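Extracellular ligand-binding receptor (Rhodopseudomonas palustris, PDB 4F06) probably serves as the solute-binding component of an ABC transporter for lignin-derived aromatic acids, and binds p-hydroxybenzoic acid. Local coordinates at residues D196-F201 against L209-A214; V174-S179 against G184-R189. All blocks are in the same frame, centred on the assembly; numbering follows the deposited sequence.

In the fold
Contact 2 comes first along the chain and contact 1 follows, so the two lie in series on one stretch of chain: strand 169-176, helix 184-193, strand 197-201, helix 206-217. Their centres are about 10 Å apart, on the same side of the chain's centre, and both belong to the periplasmic binding protein domain. Both reach the same mixed sheet, in which strands 169-176 and 197-201 lie to either side of strand 141-147, and helices 184-193 and 206-217 pack together against it. F211 and M176 join the contacts directly, with F211 CE2 3.8 Å from M176 SE. Contact 1 carries the packing along strand 197-201, whose last residue, F201, lines the p-hydroxybenzoic acid pocket.

Contact 1 of 2, residues D196-F201 against L209-A214; sequences DMIFTF and LGFVKA. With PHB (p-hydroxybenzoic acid), chain B.
F211 reaches down from helix 206-217 and lays one face of its ring over the side chain of T200 on strand 197-201. The hydroxyl oxygen T200 OG1 stands 3.6 Å from F211 CZ, off-centre toward the rim, while the methyl T200 CG2 is 3.8 Å from F211 CE1. That hydroxyl is buried, and a hydrogen bond to A145 O on the adjoining strand 141-147 satisfies it, so what it gives the ring is packing. With CG anti to the backbone N (chi1 -176°), F211 points its ring tip at the strand, and I198 CG2 meets that tip at the ring edge, 4.2 Å from F211 CZ. Shortening F211 to an alanine would probably strip T200 and I198 of the ring between them and the helix, leaving a gap there. The close packing is confined to these three buried residues; the outward side of the helix is partly exposed, and there K213 NZ bonds to N241 O. On the other face of the sheet, F199 stacks on F159 of helix 150-165, and at the strand's end F201 brings CE1 to within 3.6 Å of C3 of p-hydroxybenzoic acid, the ligand meeting the ring's edge. Strand 197-201, helix 206-217 and strand 226-230 form a beta-alpha-beta unit, a characteristic building block of periplasmic binding protein lobes.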
ATOM      1  N   ASP A 196     -24.073  -7.684  -9.989  1.00 12.37           N
ATOM      2  CA  ASP A 196     -24.483  -6.283  -9.804  1.00 12.48           C
ATOM      3  C   ASP A 196     -23.343  -5.388  -9.304  1.00 12.62           C
ATOM      4  O   ASP A 196     -23.495  -4.184  -9.293  1.00 13.79           O
ATOM      5  CB  ASP A 196     -25.708  -6.187  -8.891  1.00 15.78           C
ATOM      6  CG  ASP A 196     -25.530  -6.937  -7.606  1.00 18.29           C
ATOM      7  OD1 ASP A 196     -24.935  -6.375  -6.680  1.00 20.78           O
ATOM      8  OD2 ASP A 196     -26.017  -8.101  -7.482  1.00 22.34           O
HETATM    9  N   MSE A 197     -22.221  -5.989  -8.879  1.00 10.37           N
HETATM   10  CA  MSE A 197     -21.081  -5.242  -8.399  1.00  9.79           C
HETATM   11  C   MSE A 197     -19.828  -6.045  -8.747  1.00 10.48           C
HETATM   12  O   MSE A 197     -19.845  -7.302  -8.746  1.00 10.40           O
HETATM   13  CB  MSE A 197     -21.170  -5.027  -6.879  1.00 10.40           C
HETATM   14  CG  MSE A 197     -20.002  -4.237  -6.269  1.00 12.68           C
HETATM   15 SE   MSE A 197     -20.228  -3.901  -4.394  0.75 16.85          SE
HETATM   16  CE  MSE A 197     -21.662  -2.592  -4.545  1.00 19.92           C
ATOM     17  N   ILE A 198     -18.743  -5.333  -9.037  1.00  8.62           N
ATOM     18  CA  ILE A 198     -17.397  -5.916  -9.191  1.00  8.14           C
ATOM     19  C   ILE A 198     -16.597  -5.561  -7.960  1.00  8.37           C
ATOM     20  O   ILE A 198     -16.709  -4.429  -7.457  1.00  9.13           O
ATOM     21  CB  ILE A 198     -16.713  -5.246 -10.404  1.00  9.39           C
ATOM     22  CG1 ILE A 198     -17.424  -5.626 -11.708  1.00 10.01           C
ATOM     23  CG2 ILE A 198     -15.245  -5.638 -10.496  1.00  9.88           C
ATOM     24  CD1 ILE A 198     -17.082  -4.667 -12.838  1.00 12.28           C
ATOM     25  N   PHE A 199     -15.805  -6.520  -7.483  1.00  7.71           N
ATOM     26  CA  PHE A 199     -14.738  -6.206  -6.534  1.00  7.12           C
ATOM     27  C   PHE A 199     -13.412  -6.465  -7.229  1.00  6.71           C
ATOM     28  O   PHE A 199     -13.228  -7.543  -7.800  1.00  7.94           O
ATOM     29  CB  PHE A 199     -14.807  -7.060  -5.258  1.00  7.23           C
ATOM     30  CG  PHE A 199     -13.578  -6.880  -4.415  1.00  7.72           C
ATOM     31  CD1 PHE A 199     -13.352  -5.662  -3.741  1.00 10.07           C
ATOM     32  CD2 PHE A 199     -12.626  -7.884  -4.347  1.00  8.94           C
ATOM     33  CE1 PHE A 199     -12.187  -5.458  -3.007  1.00  8.89           C
ATOM     34  CE2 PHE A 199     -11.463  -7.689  -3.608  1.00  9.77           C
ATOM     35  CZ  PHE A 199     -11.248  -6.492  -2.928  1.00  8.87           C
ATOM     36  N   THR A 200     -12.501  -5.492  -7.194  1.00  6.94           N
ATOM     37  CA  THR A 200     -11.228  -5.642  -7.874  1.00  7.31           C
ATOM     38  C   THR A 200     -10.042  -5.126  -7.095  1.00  6.87           C
ATOM     39  O   THR A 200     -10.115  -4.173  -6.302  1.00  7.44           O
ATOM     40  CB  THR A 200     -11.301  -4.978  -9.283  1.00  8.45           C
ATOM     41  OG1 THR A 200     -10.158  -5.337 -10.071  1.00  9.67           O
ATOM     42  CG2 THR A 200     -11.327  -3.489  -9.156  1.00 10.10           C
ATOM     43  N   PHE A 201      -8.918  -5.791  -7.350  1.00  6.75           N
ATOM     44  CA  PHE A 201      -7.594  -5.303  -7.021  1.00  6.26           C
ATOM     45  C   PHE A 201      -6.653  -5.584  -8.200  1.00  6.10           C
ATOM     46  O   PHE A 201      -6.667  -6.715  -8.730  1.00  7.07           O
ATOM     47  CB  PHE A 201      -6.984  -6.050  -5.810  1.00  7.06           C
ATOM     48  CG  PHE A 201      -5.479  -5.885  -5.731  1.00  6.62           C
ATOM     49  CD1 PHE A 201      -4.876  -4.701  -5.268  1.00  7.33           C
ATOM     50  CD2 PHE A 201      -4.644  -6.920  -6.198  1.00  7.53           C
ATOM     51  CE1 PHE A 201      -3.515  -4.526  -5.274  1.00  7.17           C
ATOM     52  CE2 PHE A 201      -3.261  -6.745  -6.198  1.00  8.43           C
ATOM     53  CZ  PHE A 201      -2.689  -5.560  -5.743  1.00  7.40           C
ATOM     54  N   LEU A 209      -5.248   1.693 -14.175  1.00  8.96           N
ATOM     55  CA  LEU A 209      -5.782   2.658 -15.115  1.00  9.38           C
ATOM     56  C   LEU A 209      -6.525   1.933 -16.260  1.00  9.45           C
ATOM     57  O   LEU A 209      -7.623   2.329 -16.687  1.00  9.81           O
ATOM     58  CB  LEU A 209      -4.652   3.528 -15.678  1.00 11.63           C
ATOM     59  CG  LEU A 209      -5.182   4.703 -16.550  1.00 13.51           C
ATOM     60  CD1 LEU A 209      -6.039   5.659 -15.725  1.00 17.72           C
ATOM     61  CD2 LEU A 209      -4.039   5.504 -17.130  1.00 20.02           C
ATOM     62  N   GLY A 210      -5.902   0.884 -16.783  1.00  8.79           N
ATOM     63  CA  GLY A 210      -6.538   0.110 -17.870  1.00  9.11           C
ATOM     64  C   GLY A 210      -7.819  -0.531 -17.465  1.00  8.68           C
ATOM     65  O   GLY A 210      -8.791  -0.504 -18.213  1.00  9.05           O
ATOM     66  N   PHE A 211      -7.851  -1.115 -16.272  1.00  8.05           N
ATOM     67  CA  PHE A 211      -9.058  -1.806 -15.824  1.00  7.70           C
ATOM     68  C   PHE A 211     -10.202  -0.792 -15.671  1.00  7.65           C
ATOM     69  O   PHE A 211     -11.293  -1.036 -16.159  1.00  8.02           O
ATOM     70  CB  PHE A 211      -8.782  -2.544 -14.488  1.00  7.98           C
ATOM     71  CG  PHE A 211      -9.954  -3.353 -14.006  1.00  6.43           C
ATOM     72  CD1 PHE A 211     -10.997  -2.761 -13.302  1.00  8.29           C
ATOM     73  CD2 PHE A 211      -9.997  -4.731 -14.255  1.00  7.41           C
ATOM     74  CE1 PHE A 211     -12.075  -3.564 -12.892  1.00  8.51           C
ATOM     75  CE2 PHE A 211     -11.036  -5.520 -13.802  1.00  9.17           C
ATOM     76  CZ  PHE A 211     -12.095  -4.928 -13.117  1.00  9.33           C
ATOM     77  N   VAL A 212      -9.951   0.334 -15.025  1.00  7.89           N
ATOM     78  CA  VAL A 212     -11.043   1.296 -14.787  1.00  7.87           C
ATOM     79  C   VAL A 212     -11.549   1.869 -16.119  1.00  8.41           C
ATOM     80  O   VAL A 212     -12.758   2.029 -16.317  1.00  9.04           O
ATOM     81  CB  VAL A 212     -10.611   2.383 -13.798  1.00  8.67           C
ATOM     82  CG1 VAL A 212     -11.658   3.506 -13.707  1.00 10.52           C
ATOM     83  CG2 VAL A 212     -10.407   1.741 -12.419  1.00  9.52           C
ATOM     84  N   LYS A 213     -10.608   2.224 -17.009  1.00  8.07           N
ATOM     85  CA  LYS A 213     -11.042   2.769 -18.284  1.00 10.17           C
ATOM     86  C   LYS A 213     -11.871   1.754 -19.053  1.00  9.41           C
ATOM     87  O   LYS A 213     -12.845   2.128 -19.693  1.00  9.99           O
ATOM     88  CB  LYS A 213      -9.831   3.211 -19.079  1.00 11.79           C
ATOM     89  CG  LYS A 213      -9.275   4.536 -18.610  1.00 13.44           C
ATOM     90  CD  LYS A 213      -8.074   4.950 -19.447  1.00 19.82           C
ATOM     91  CE  LYS A 213      -7.631   6.399 -19.209  1.00 19.27           C
ATOM     92  NZ  LYS A 213      -8.530   7.413 -19.858  1.00 18.19           N
ATOM     93  N   ALA A 214     -11.525   0.464 -19.021  1.00  8.80           N
ATOM     94  CA  ALA A 214     -12.320  -0.553 -19.703  1.00  7.97           C
ATOM     95  C   ALA A 214     -13.691  -0.723 -19.067  1.00  7.59           C
ATOM     96  O   ALA A 214     -14.673  -0.970 -19.777  1.00  9.49           O
ATOM     97  CB  ALA A 214     -11.571  -1.870 -19.708  1.00  9.40           C
TER
HETATM   98  C1' PHB B 401       2.056  -5.890  -3.902  1.00  5.03           C
HETATM   99  O1' PHB B 401       2.000  -6.362  -2.758  1.00  5.40           O
HETATM  100  O2' PHB B 401       2.697  -6.458  -4.852  1.00  5.57           O
HETATM  101  C1  PHB B 401       1.288  -4.636  -4.179  1.00  5.47           C
HETATM  102  C2  PHB B 401       0.165  -4.305  -3.397  1.00  5.23           C
HETATM  103  C3  PHB B 401      -0.572  -3.181  -3.681  1.00  5.87           C
HETATM  104  C4  PHB B 401      -0.244  -2.383  -4.757  1.00  5.78           C
HETATM  105  C5  PHB B 401       0.848  -2.695  -5.541  1.00  6.07           C
HETATM  106  C6  PHB B 401       1.615  -3.823  -5.276  1.00  6.13           C
HETATM  107  O4  PHB B 401      -0.965  -1.299  -5.105  1.00  6.32           O

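Contact 2 of 2, residues V174-S179 against G184-R189; sequences VRMPLS and GPIMQR
A strand and the helix that follows it meet here, as in the alternating alpha/beta lobe of a periplasmic binding protein: strand 169-176 leads through a loop, 177-183, into helix 184-193, which runs back almost exactly antiparallel, at 175° between the short axes of 174-176 and 184-189. Those axes come no nearer than 11.2 Å, and side chains alone bridge the space between them. V174 does most of this work with its two methyls. V174 CG1 meets I186 CD1 at 4.0 Å, the two side chains reaching toward each other tip to tip in the conformers described, since each has a second one; the same methyl also lies 3.9 Å from R189 NH1. V174 CG2 lies against one face of the R189 guanidinium, offset toward its rim and 3.6 Å from R189 NH2. R189 gets there by bending its chain at chi3 (66°), which brings the flat charged group back over the valine instead of letting it run straight out. The exposed arginine thus roofs a buried aliphatic side chain, and R189 NE also forms a long, weak ion pair with E172 OE2 on the same strand. On the buried side of the strand the touch is looser than the valine contacts: M176, a selenomethionine, places SE 4.3 Å from I186 CG2. No hydrogen bond crosses between the segments. R175, exposed on the strand between V174 and M176, makes a salt bridge with E156 on helix 150-165. Backbone hydrogen bonds tie V174 and M176 to strand 141-147. Helices 184-193 and 206-217 lie side by side against the sheet, meeting where M187 packs on F211, A214 and Y215.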
ATOM      1  N   VAL A 174     -12.142 -14.066 -11.271  0.50 10.83           N
ATOM      2  CA  VAL A 174     -11.189 -14.082 -12.370  0.50 10.63           C
ATOM      3  C   VAL A 174      -9.821 -13.672 -11.825  0.50  9.36           C
ATOM      4  O   VAL A 174      -9.712 -12.622 -11.180  0.50 10.35           O
ATOM      5  CB  VAL A 174     -11.633 -13.122 -13.490  0.50 12.57           C
ATOM      6  CG1 VAL A 174     -10.628 -13.101 -14.623  0.50 16.53           C
ATOM      7  CG2 VAL A 174     -13.019 -13.523 -13.996  0.50 16.29           C
ATOM      8  N   ARG A 175      -8.791 -14.495 -12.042  1.00 10.54           N
ATOM      9  CA  ARG A 175      -7.432 -14.111 -11.723  1.00  9.36           C
ATOM     10  C   ARG A 175      -6.753 -13.706 -13.017  1.00  9.59           C
ATOM     11  O   ARG A 175      -6.556 -14.543 -13.915  1.00 14.17           O
ATOM     12  CB  ARG A 175      -6.700 -15.275 -11.049  1.00 11.88           C
ATOM     13  CG  ARG A 175      -7.266 -15.615  -9.677  1.00 12.12           C
ATOM     14  CD  ARG A 175      -6.504 -16.783  -9.054  1.00 15.51           C
ATOM     15  NE  ARG A 175      -6.993 -17.109  -7.711  1.00 14.48           N
ATOM     16  CZ  ARG A 175      -6.458 -18.034  -6.927  1.00 15.02           C
ATOM     17  NH1 ARG A 175      -5.419 -18.761  -7.343  1.00 18.47           N
ATOM     18  NH2 ARG A 175      -6.989 -18.241  -5.741  1.00 17.86           N
HETATM   19  N   MSE A 176      -6.448 -12.419 -13.129  1.00  9.15           N
HETATM   20  CA  MSE A 176      -5.980 -11.818 -14.390  1.00  9.76           C
HETATM   21  C   MSE A 176      -4.458 -11.786 -14.413  1.00  9.56           C
HETATM   22  O   MSE A 176      -3.855 -11.256 -13.501  1.00 10.72           O
HETATM   23  CB  MSE A 176      -6.484 -10.375 -14.495  1.00  9.73           C
HETATM   24  CG  MSE A 176      -8.026 -10.235 -14.467  1.00 10.27           C
HETATM   25 SE   MSE A 176      -8.609  -8.397 -14.440  0.75 11.65          SE
HETATM   26  CE  MSE A 176      -8.023  -7.933 -12.650  1.00 10.12           C
ATOM     27  N   PRO A 177      -3.824 -12.347 -15.433  1.00  9.96           N
ATOM     28  CA  PRO A 177      -2.353 -12.255 -15.459  1.00 11.51           C
ATOM     29  C   PRO A 177      -1.880 -10.813 -15.280  1.00  9.91           C
ATOM     30  O   PRO A 177      -2.508  -9.867 -15.783  1.00 10.52           O
ATOM     31  CB  PRO A 177      -2.026 -12.712 -16.876  1.00 12.94           C
ATOM     32  CG  PRO A 177      -3.114 -13.710 -17.190  1.00 14.92           C
ATOM     33  CD  PRO A 177      -4.368 -13.116 -16.571  1.00 13.64           C
ATOM     34  N   LEU A 178      -0.751 -10.631 -14.598  1.00 11.94           N
ATOM     35  CA  LEU A 178      -0.150  -9.299 -14.410  1.00 13.95           C
ATOM     36  C   LEU A 178       0.105  -8.551 -15.709  1.00 11.22           C
ATOM     37  O   LEU A 178       0.006  -7.313 -15.739  1.00 14.92           O
ATOM     38  CB  LEU A 178       1.157  -9.386 -13.606  1.00 16.62           C
ATOM     39  CG  LEU A 178       0.979  -9.391 -12.104  1.00 16.81           C
ATOM     40  CD1 LEU A 178       2.300  -9.773 -11.439  1.00 19.32           C
ATOM     41  CD2 LEU A 178       0.423  -8.065 -11.598  1.00 17.30           C
ATOM     42  N   SER A 179       0.367  -9.301 -16.783  1.00 11.71           N
ATOM     43  CA  SER A 179       0.696  -8.710 -18.068  1.00 11.79           C
ATOM     44  C   SER A 179      -0.556  -8.225 -18.787  1.00 11.98           C
ATOM     45  O   SER A 179      -0.437  -7.623 -19.847  1.00 14.49           O
ATOM     46  CB  SER A 179       1.424  -9.738 -18.934  1.00 12.63           C
ATOM     47  OG  SER A 179       0.650 -10.899 -19.102  1.00 13.68           O
ATOM     48  N   GLY A 184     -11.000  -5.656 -22.217  1.00 12.53           N
ATOM     49  CA  GLY A 184     -12.345  -5.811 -22.814  1.00 13.04           C
ATOM     50  C   GLY A 184     -12.982  -7.189 -22.617  1.00 12.62           C
ATOM     51  O   GLY A 184     -14.141  -7.295 -22.217  1.00 13.14           O
ATOM     52  N   PRO A 185     -12.226  -8.277 -22.876  1.00 13.43           N
ATOM     53  CA  PRO A 185     -12.817  -9.606 -22.704  1.00 14.21           C
ATOM     54  C   PRO A 185     -13.258  -9.885 -21.267  1.00 12.16           C
ATOM     55  O   PRO A 185     -14.313 -10.515 -21.051  1.00 14.61           O
ATOM     56  CB  PRO A 185     -11.697 -10.539 -23.176  1.00 15.84           C
ATOM     57  CG  PRO A 185     -10.988  -9.731 -24.224  1.00 18.12           C
ATOM     58  CD  PRO A 185     -10.949  -8.340 -23.635  1.00 15.62           C
ATOM     59  N   ILE A 186     -12.494  -9.417 -20.277  0.50 13.05           N
ATOM     60  CA  ILE A 186     -12.905  -9.570 -18.880  0.50 13.35           C
ATOM     61  C   ILE A 186     -14.210  -8.838 -18.615  0.50 11.54           C
ATOM     62  O   ILE A 186     -15.104  -9.364 -17.936  0.50 12.13           O
ATOM     63  CB  ILE A 186     -11.826  -9.080 -17.902  0.50 16.96           C
ATOM     64  CG1 ILE A 186     -10.560  -9.877 -18.142  0.50 21.06           C
ATOM     65  CG2 ILE A 186     -12.263  -9.291 -16.465  0.50 21.99           C
ATOM     66  CD1 ILE A 186     -10.840 -11.352 -18.266  0.50 28.76           C
HETATM   67  N   MSE A 187     -14.344  -7.622 -19.150  1.00 10.16           N
HETATM   68  CA  MSE A 187     -15.603  -6.884 -18.962  1.00 10.36           C
HETATM   69  C   MSE A 187     -16.785  -7.607 -19.552  1.00 11.18           C
HETATM   70  O   MSE A 187     -17.854  -7.600 -18.953  1.00 13.39           O
HETATM   71  CB  MSE A 187     -15.486  -5.434 -19.462  1.00 11.66           C
HETATM   72  CG  MSE A 187     -14.427  -4.590 -18.820  1.00 11.14           C
HETATM   73 SE   MSE A 187     -14.575  -4.541 -16.870  0.75 12.31          SE
HETATM   74  CE  MSE A 187     -12.781  -4.064 -16.599  1.00 12.20           C
ATOM     75  N   GLN A 188     -16.595  -8.234 -20.713  1.00 12.39           N
ATOM     76  CA  GLN A 188     -17.674  -8.995 -21.334  1.00 14.53           C
ATOM     77  C   GLN A 188     -18.052 -10.182 -20.451  1.00 13.88           C
ATOM     78  O   GLN A 188     -19.229 -10.499 -20.322  1.00 16.72           O
ATOM     79  CB  GLN A 188     -17.275  -9.478 -22.732  1.00 16.93           C
ATOM     80  CG  GLN A 188     -18.409 -10.203 -23.461  1.00 24.50           C
ATOM     81  CD  GLN A 188     -19.616  -9.292 -23.657  1.00 31.84           C
ATOM     82  OE1 GLN A 188     -19.483  -8.133 -24.113  1.00 33.66           O
ATOM     83  NE2 GLN A 188     -20.800  -9.798 -23.309  1.00 34.40           N
ATOM     84  N   ARG A 189     -17.057 -10.849 -19.868  1.00 14.12           N
ATOM     85  CA  ARG A 189     -17.314 -11.988 -18.992  1.00 14.88           C
ATOM     86  C   ARG A 189     -18.101 -11.515 -17.754  1.00 14.44           C
ATOM     87  O   ARG A 189     -19.070 -12.161 -17.338  1.00 18.21           O
ATOM     88  CB  ARG A 189     -15.992 -12.639 -18.586  1.00 18.34           C
ATOM     89  CG  ARG A 189     -15.383 -13.486 -19.704  1.00 22.81           C
ATOM     90  CD  ARG A 189     -13.962 -13.917 -19.396  1.00 28.03           C
ATOM     91  NE  ARG A 189     -13.905 -14.828 -18.252  1.00 30.34           N
ATOM     92  CZ  ARG A 189     -12.780 -15.206 -17.652  1.00 35.09           C
ATOM     93  NH1 ARG A 189     -11.600 -14.735 -18.057  1.00 48.52           N
ATOM     94  NH2 ARG A 189     -12.839 -16.038 -16.630  1.00 38.80           N
TER